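Local coordinates for putative lipase (PDB 3BZW), which is a putative lipase of the SGNH-hydrolase clan, probably hydrolysing ester bonds of lipids such as lysophospholipids, at residues K161-L173 against I211-M225. Residues are numbered along the deposited sequence; the frame is centred on the assembly and turned at random.
Sequences KQIVLLTPLHRSL and IPVIDFNAVTGMNPM
Leu166 and Ile214 run alongside each other, with Leu166 CD2 against Ile214 CB at 3.6 Å. Val164 CG1 joins them by touching Ile214 CG1, and helix 245-258 covers this face. Further along, Leu169 brings CD2 to within 3.6 Å of Phe216 CD2, while Leu166 CD1 lies over one face of the phenyl ring and Phe95 meets that ring edge-to-face. On the other face of the sheet Leu165 packs on Ile211 and Val213. Between the two layers the backbones pair in parallel: Leu165 N donates to Pro212 O, and Leu165 O accepts from Ile214 N at 2.9 Å, almost straight on.

Where the strands end, Thr167 takes over. A chi1 of 51° tucks its OG1 back over its own main chain. There it accepts from Asn217 N at 2.9 Å. The same hydroxyl donates to the anti lone pair of Asp215 OD1 at 2.8 Å. One hydroxyl thus ties down the first turn of helix 216-219, while Asp215 OD2 forms a salt bridge with Lys203. Beyond it a shared water accepts from His170 N and donates to Asn217 O and Met222 O, bridging the two segments beyond the strands; farther out, Pro224 packs on Ser172. The whole illustrates the last two strands, at one edge of the five-stranded parallel sheet within this chain, linked through helix 195-210 in a beta-alpha-beta crossover, as in the SGNH-hydrolase fold.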
loop_
_atom_site.group_PDB
_atom_site.type_symbol
_atom_site.label_atom_id
_atom_site.label_comp_id
_atom_site.label_asym_id
_atom_site.label_seq_id
_atom_site.Cartn_x
_atom_site.Cartn_y
_atom_site.Cartn_z
ATOM N N LYS A 161 -37.533 -5.095 21.206
ATOM C CA LYS A 161 -36.716 -6.055 21.935
ATOM C C LYS A 161 -35.235 -5.978 21.596
ATOM O O LYS A 161 -34.836 -5.407 20.577
ATOM C CB LYS A 161 -37.197 -7.480 21.644
ATOM C CG LYS A 161 -38.681 -7.725 21.880
ATOM C CD LYS A 161 -39.071 -7.559 23.343
ATOM C CE LYS A 161 -40.537 -7.935 23.541
ATOM N NZ LYS A 161 -40.974 -7.836 24.956
ATOM N N GLN A 162 -34.429 -6.564 22.473
ATOM C CA GLN A 162 -32.988 -6.631 22.281
ATOM C C GLN A 162 -32.750 -7.854 21.392
ATOM O O GLN A 162 -33.003 -8.984 21.811
ATOM C CB GLN A 162 -32.291 -6.828 23.628
ATOM C CG GLN A 162 -30.773 -6.936 23.548
ATOM C CD GLN A 162 -30.142 -5.709 22.922
ATOM O OE1 GLN A 162 -30.068 -5.590 21.697
ATOM N NE2 GLN A 162 -29.699 -4.783 23.759
ATOM N N ILE A 163 -32.292 -7.630 20.162
ATOM C CA ILE A 163 -32.025 -8.727 19.231
ATOM C C ILE A 163 -30.543 -8.695 18.865
ATOM O O ILE A 163 -30.036 -7.680 18.384
ATOM C CB ILE A 163 -32.869 -8.592 17.945
ATOM C CG1 ILE A 163 -34.346 -8.401 18.305
ATOM C CG2 ILE A 163 -32.704 -9.838 17.087
ATOM C CD1 ILE A 163 -35.236 -8.108 17.103
ATOM N N VAL A 164 -29.853 -9.810 19.083
ATOM C CA VAL A 164 -28.418 -9.868 18.820
ATOM C C VAL A 164 -28.031 -10.996 17.868
ATOM O O VAL A 164 -28.570 -12.101 17.952
ATOM C CB VAL A 164 -27.651 -10.059 20.145
ATOM C CG1 VAL A 164 -26.160 -9.825 19.930
ATOM C CG2 VAL A 164 -28.212 -9.120 21.205
ATOM N N LEU A 165 -27.093 -10.710 16.967
ATOM C CA LEU A 165 -26.623 -11.709 16.012
ATOM C C LEU A 165 -25.278 -12.270 16.462
ATOM O O LEU A 165 -24.433 -11.535 16.968
ATOM C CB LEU A 165 -26.441 -11.092 14.624
ATOM C CG LEU A 165 -27.620 -10.343 14.006
ATOM C CD1 LEU A 165 -27.256 -9.927 12.587
ATOM C CD2 LEU A 165 -28.851 -11.235 14.010
ATOM N N LEU A 166 -25.087 -13.570 16.270
ATOM C CA LEU A 166 -23.829 -14.217 16.626
ATOM C C LEU A 166 -23.223 -14.774 15.341
ATOM O O LEU A 166 -23.920 -15.400 14.541
ATOM C CB LEU A 166 -24.066 -15.368 17.609
ATOM C CG LEU A 166 -24.815 -15.089 18.915
ATOM C CD1 LEU A 166 -24.863 -16.369 19.745
ATOM C CD2 LEU A 166 -24.132 -13.980 19.686
ATOM N N THR A 167 -21.930 -14.545 15.142
ATOM C CA THR A 167 -21.264 -15.055 13.954
ATOM C C THR A 167 -20.986 -16.549 14.112
ATOM O O THR A 167 -20.780 -17.045 15.221
ATOM C CB THR A 167 -19.923 -14.326 13.682
ATOM O OG1 THR A 167 -19.122 -14.317 14.870
ATOM C CG2 THR A 167 -20.179 -12.892 13.226
ATOM N N PRO A 168 -20.984 -17.288 12.994
ATOM C CA PRO A 168 -20.733 -18.733 12.979
ATOM C C PRO A 168 -19.351 -19.075 13.541
ATOM O O PRO A 168 -18.412 -18.283 13.426
ATOM C CB PRO A 168 -20.853 -19.088 11.499
ATOM C CG PRO A 168 -21.815 -18.052 10.970
ATOM C CD PRO A 168 -21.325 -16.796 11.649
ATOM N N LEU A 169 -19.235 -20.254 14.144
ATOM C CA LEU A 169 -17.970 -20.705 14.727
ATOM C C LEU A 169 -17.040 -21.285 13.668
ATOM O O LEU A 169 -17.496 -21.704 12.607
ATOM C CB LEU A 169 -18.229 -21.794 15.774
ATOM C CG LEU A 169 -19.203 -21.476 16.908
ATOM C CD1 LEU A 169 -19.401 -22.716 17.773
ATOM C CD2 LEU A 169 -18.663 -20.318 17.730
ATOM N N HIS A 170 -15.740 -21.302 13.962
ATOM C CA HIS A 170 -14.778 -21.897 13.043
ATOM C C HIS A 170 -15.215 -23.355 12.957
ATOM O O HIS A 170 -15.813 -23.882 13.896
ATOM C CB HIS A 170 -13.348 -21.788 13.586
ATOM C CG HIS A 170 -12.677 -20.491 13.247
ATOM N ND1 HIS A 170 -12.960 -19.311 13.899
ATOM C CD2 HIS A 170 -11.778 -20.181 12.282
ATOM C CE1 HIS A 170 -12.267 -18.328 13.350
ATOM N NE2 HIS A 170 -11.542 -18.829 12.366
ATOM N N ARG A 171 -14.915 -24.008 11.843
ATOM C CA ARG A 171 -15.364 -25.380 11.648
ATOM C C ARG A 171 -14.373 -26.237 10.887
ATOM O O ARG A 171 -13.651 -25.743 10.026
ATOM C CB ARG A 171 -16.679 -25.354 10.875
ATOM C CG ARG A 171 -16.609 -24.477 9.628
ATOM C CD ARG A 171 -17.895 -24.538 8.830
ATOM N NE ARG A 171 -18.054 -25.840 8.199
ATOM C CZ ARG A 171 -19.224 -26.376 7.877
ATOM N NH1 ARG A 171 -20.350 -25.719 8.127
ATOM N NH2 ARG A 171 -19.266 -27.572 7.309
ATOM N N SER A 172 -14.358 -27.531 11.193
ATOM C CA SER A 172 -13.466 -28.447 10.503
ATOM C C SER A 172 -14.279 -29.563 9.847
ATOM O O SER A 172 -15.492 -29.434 9.671
ATOM C CB SER A 172 -12.418 -29.019 11.463
ATOM O OG SER A 172 -11.452 -29.774 10.746
ATOM N N LEU A 173 -13.618 -30.659 9.492
ATOM C CA LEU A 173 -14.282 -31.760 8.804
ATOM C C LEU A 173 -15.462 -32.396 9.532
ATOM O O LEU A 173 -15.514 -32.438 10.758
ATOM C CB LEU A 173 -13.253 -32.842 8.451
ATOM C CG LEU A 173 -12.670 -33.665 9.602
ATOM C CD1 LEU A 173 -13.563 -34.865 9.870
ATOM C CD2 LEU A 173 -11.272 -34.135 9.239
ATOM N N ILE A 211 -28.033 -3.270 14.200
ATOM C CA ILE A 211 -28.273 -4.359 15.127
ATOM C C ILE A 211 -26.942 -4.798 15.724
ATOM O O ILE A 211 -25.928 -4.843 15.029
ATOM C CB ILE A 211 -28.968 -5.540 14.392
ATOM C CG1 ILE A 211 -29.444 -6.585 15.396
ATOM C CG2 ILE A 211 -28.009 -6.171 13.376
ATOM C CD1 ILE A 211 -30.357 -7.649 14.774
ATOM N N PRO A 212 -26.923 -5.106 17.031
ATOM C CA PRO A 212 -25.658 -5.530 17.634
ATOM C C PRO A 212 -25.232 -6.920 17.174
ATOM O O PRO A 212 -26.063 -7.796 16.939
ATOM C CB PRO A 212 -25.951 -5.470 19.134
ATOM C CG PRO A 212 -27.418 -5.787 19.201
ATOM C CD PRO A 212 -27.982 -4.986 18.049
ATOM N N VAL A 213 -23.927 -7.106 17.034
ATOM C CA VAL A 213 -23.387 -8.388 16.615
ATOM C C VAL A 213 -22.252 -8.769 17.552
ATOM O O VAL A 213 -21.376 -7.956 17.824
ATOM C CB VAL A 213 -22.823 -8.326 15.173
ATOM C CG1 VAL A 213 -22.199 -9.676 14.794
ATOM C CG2 VAL A 213 -23.927 -7.952 14.192
ATOM N N ILE A 214 -22.294 -9.994 18.067
ATOM C CA ILE A 214 -21.237 -10.501 18.927
ATOM C C ILE A 214 -20.431 -11.416 18.005
ATOM O O ILE A 214 -20.962 -12.387 17.466
ATOM C CB ILE A 214 -21.810 -11.302 20.121
ATOM C CG1 ILE A 214 -22.541 -10.347 21.071
ATOM C CG2 ILE A 214 -20.688 -12.032 20.861
ATOM C CD1 ILE A 214 -23.119 -11.017 22.294
ATOM N N ASP A 215 -19.160 -11.085 17.802
ATOM C CA ASP A 215 -18.309 -11.862 16.908
ATOM C C ASP A 215 -17.841 -13.155 17.565
ATOM O O ASP A 215 -16.659 -13.326 17.875
ATOM C CB ASP A 215 -17.113 -11.014 16.468
ATOM C CG ASP A 215 -16.390 -11.599 15.264
ATOM O OD1 ASP A 215 -16.886 -12.591 14.685
ATOM O OD2 ASP A 215 -15.328 -11.063 14.892
ATOM N N PHE A 216 -18.797 -14.056 17.760
ATOM C CA PHE A 216 -18.584 -15.357 18.378
ATOM C C PHE A 216 -17.438 -16.116 17.710
ATOM O O PHE A 216 -16.661 -16.804 18.378
ATOM C CB PHE A 216 -19.883 -16.164 18.283
ATOM C CG PHE A 216 -20.276 -16.844 19.563
ATOM C CD1 PHE A 216 -20.141 -16.192 20.787
ATOM C CD2 PHE A 216 -20.823 -18.125 19.545
ATOM C CE1 PHE A 216 -20.543 -16.801 21.970
ATOM C CE2 PHE A 216 -21.229 -18.745 20.725
ATOM C CZ PHE A 216 -21.089 -18.081 21.939
ATOM N N ASN A 217 -17.347 -15.983 16.390
ATOM C CA ASN A 217 -16.307 -16.635 15.600
ATOM C C ASN A 217 -14.930 -16.390 16.207
ATOM O O ASN A 217 -14.080 -17.284 16.228
ATOM C CB ASN A 217 -16.351 -16.103 14.167
ATOM C CG ASN A 217 -15.313 -16.747 13.269
ATOM O OD1 ASN A 217 -14.218 -16.215 13.087
ATOM N ND2 ASN A 217 -15.650 -17.906 12.707
ATOM N N ALA A 218 -14.712 -15.182 16.712
ATOM C CA ALA A 218 -13.428 -14.854 17.315
ATOM C C ALA A 218 -13.390 -14.975 18.842
ATOM O O ALA A 218 -12.503 -15.629 19.384
ATOM C CB ALA A 218 -13.004 -13.445 16.906
ATOM N N VAL A 219 -14.349 -14.361 19.534
ATOM C CA VAL A 219 -14.331 -14.371 20.997
ATOM C C VAL A 219 -14.422 -15.700 21.740
ATOM O O VAL A 219 -13.954 -15.791 22.878
ATOM C CB VAL A 219 -15.381 -13.396 21.582
ATOM C CG1 VAL A 219 -15.055 -11.974 21.132
ATOM C CG2 VAL A 219 -16.785 -13.792 21.149
ATOM N N THR A 220 -15.001 -16.729 21.126
ATOM C CA THR A 220 -15.080 -18.030 21.796
ATOM C C THR A 220 -13.670 -18.617 21.894
ATOM O O THR A 220 -13.375 -19.420 22.783
ATOM C CB THR A 220 -15.961 -19.040 21.021
ATOM O OG1 THR A 220 -15.410 -19.257 19.717
ATOM C CG2 THR A 220 -17.383 -18.518 20.888
ATOM N N GLY A 221 -12.804 -18.208 20.970
ATOM C CA GLY A 221 -11.438 -18.698 20.960
ATOM C C GLY A 221 -11.366 -20.173 20.604
ATOM O O GLY A 221 -10.371 -20.837 20.876
HETATM N N MSE A 222 -12.424 -20.688 19.989
HETATM C CA MSE A 222 -12.478 -22.100 19.613
HETATM C C MSE A 222 -12.259 -22.322 18.116
HETATM O O MSE A 222 -13.098 -21.946 17.298
HETATM C CB MSE A 222 -13.829 -22.696 20.039
HETATM C CG MSE A 222 -13.991 -22.865 21.548
HETATM SE SE MSE A 222 -15.838 -23.090 22.139
HETATM C CE MSE A 222 -16.460 -24.287 20.743
ATOM N N ASN A 223 -11.137 -22.949 17.764
ATOM C CA ASN A 223 -10.816 -23.223 16.361
ATOM C C ASN A 223 -10.487 -24.702 16.159
ATOM O O ASN A 223 -9.388 -25.151 16.493
ATOM C CB ASN A 223 -9.616 -22.374 15.926
ATOM C CG ASN A 223 -9.370 -22.426 14.428
ATOM O OD1 ASN A 223 -9.900 -23.292 13.724
ATOM N ND2 ASN A 223 -8.555 -21.501 13.933
ATOM N N PRO A 224 -11.430 -25.477 15.595
ATOM C CA PRO A 224 -11.196 -26.905 15.365
ATOM C C PRO A 224 -10.083 -27.193 14.349
ATOM O O PRO A 224 -9.670 -28.341 14.186
ATOM C CB PRO A 224 -12.570 -27.412 14.916
ATOM C CG PRO A 224 -13.135 -26.234 14.188
ATOM C CD PRO A 224 -12.753 -25.070 15.088
HETATM N N MSE A 225 -9.600 -26.154 13.670
HETATM C CA MSE A 225 -8.521 -26.330 12.705
HETATM C C MSE A 225 -7.205 -26.548 13.451
HETATM O O MSE A 225 -6.208 -26.953 12.862
HETATM C CB MSE A 225 -8.422 -25.118 11.771
HETATM C CG MSE A 225 -9.574 -25.002 10.783
HETATM SE SE MSE A 225 -9.822 -26.575 9.649
HETATM C CE MSE A 225 -8.375 -26.256 8.398
HETATM O O HOH W 1 -15.077 -20.052 16.526
HETATM O O HOH W 2 -9.212 -30.152 12.238
#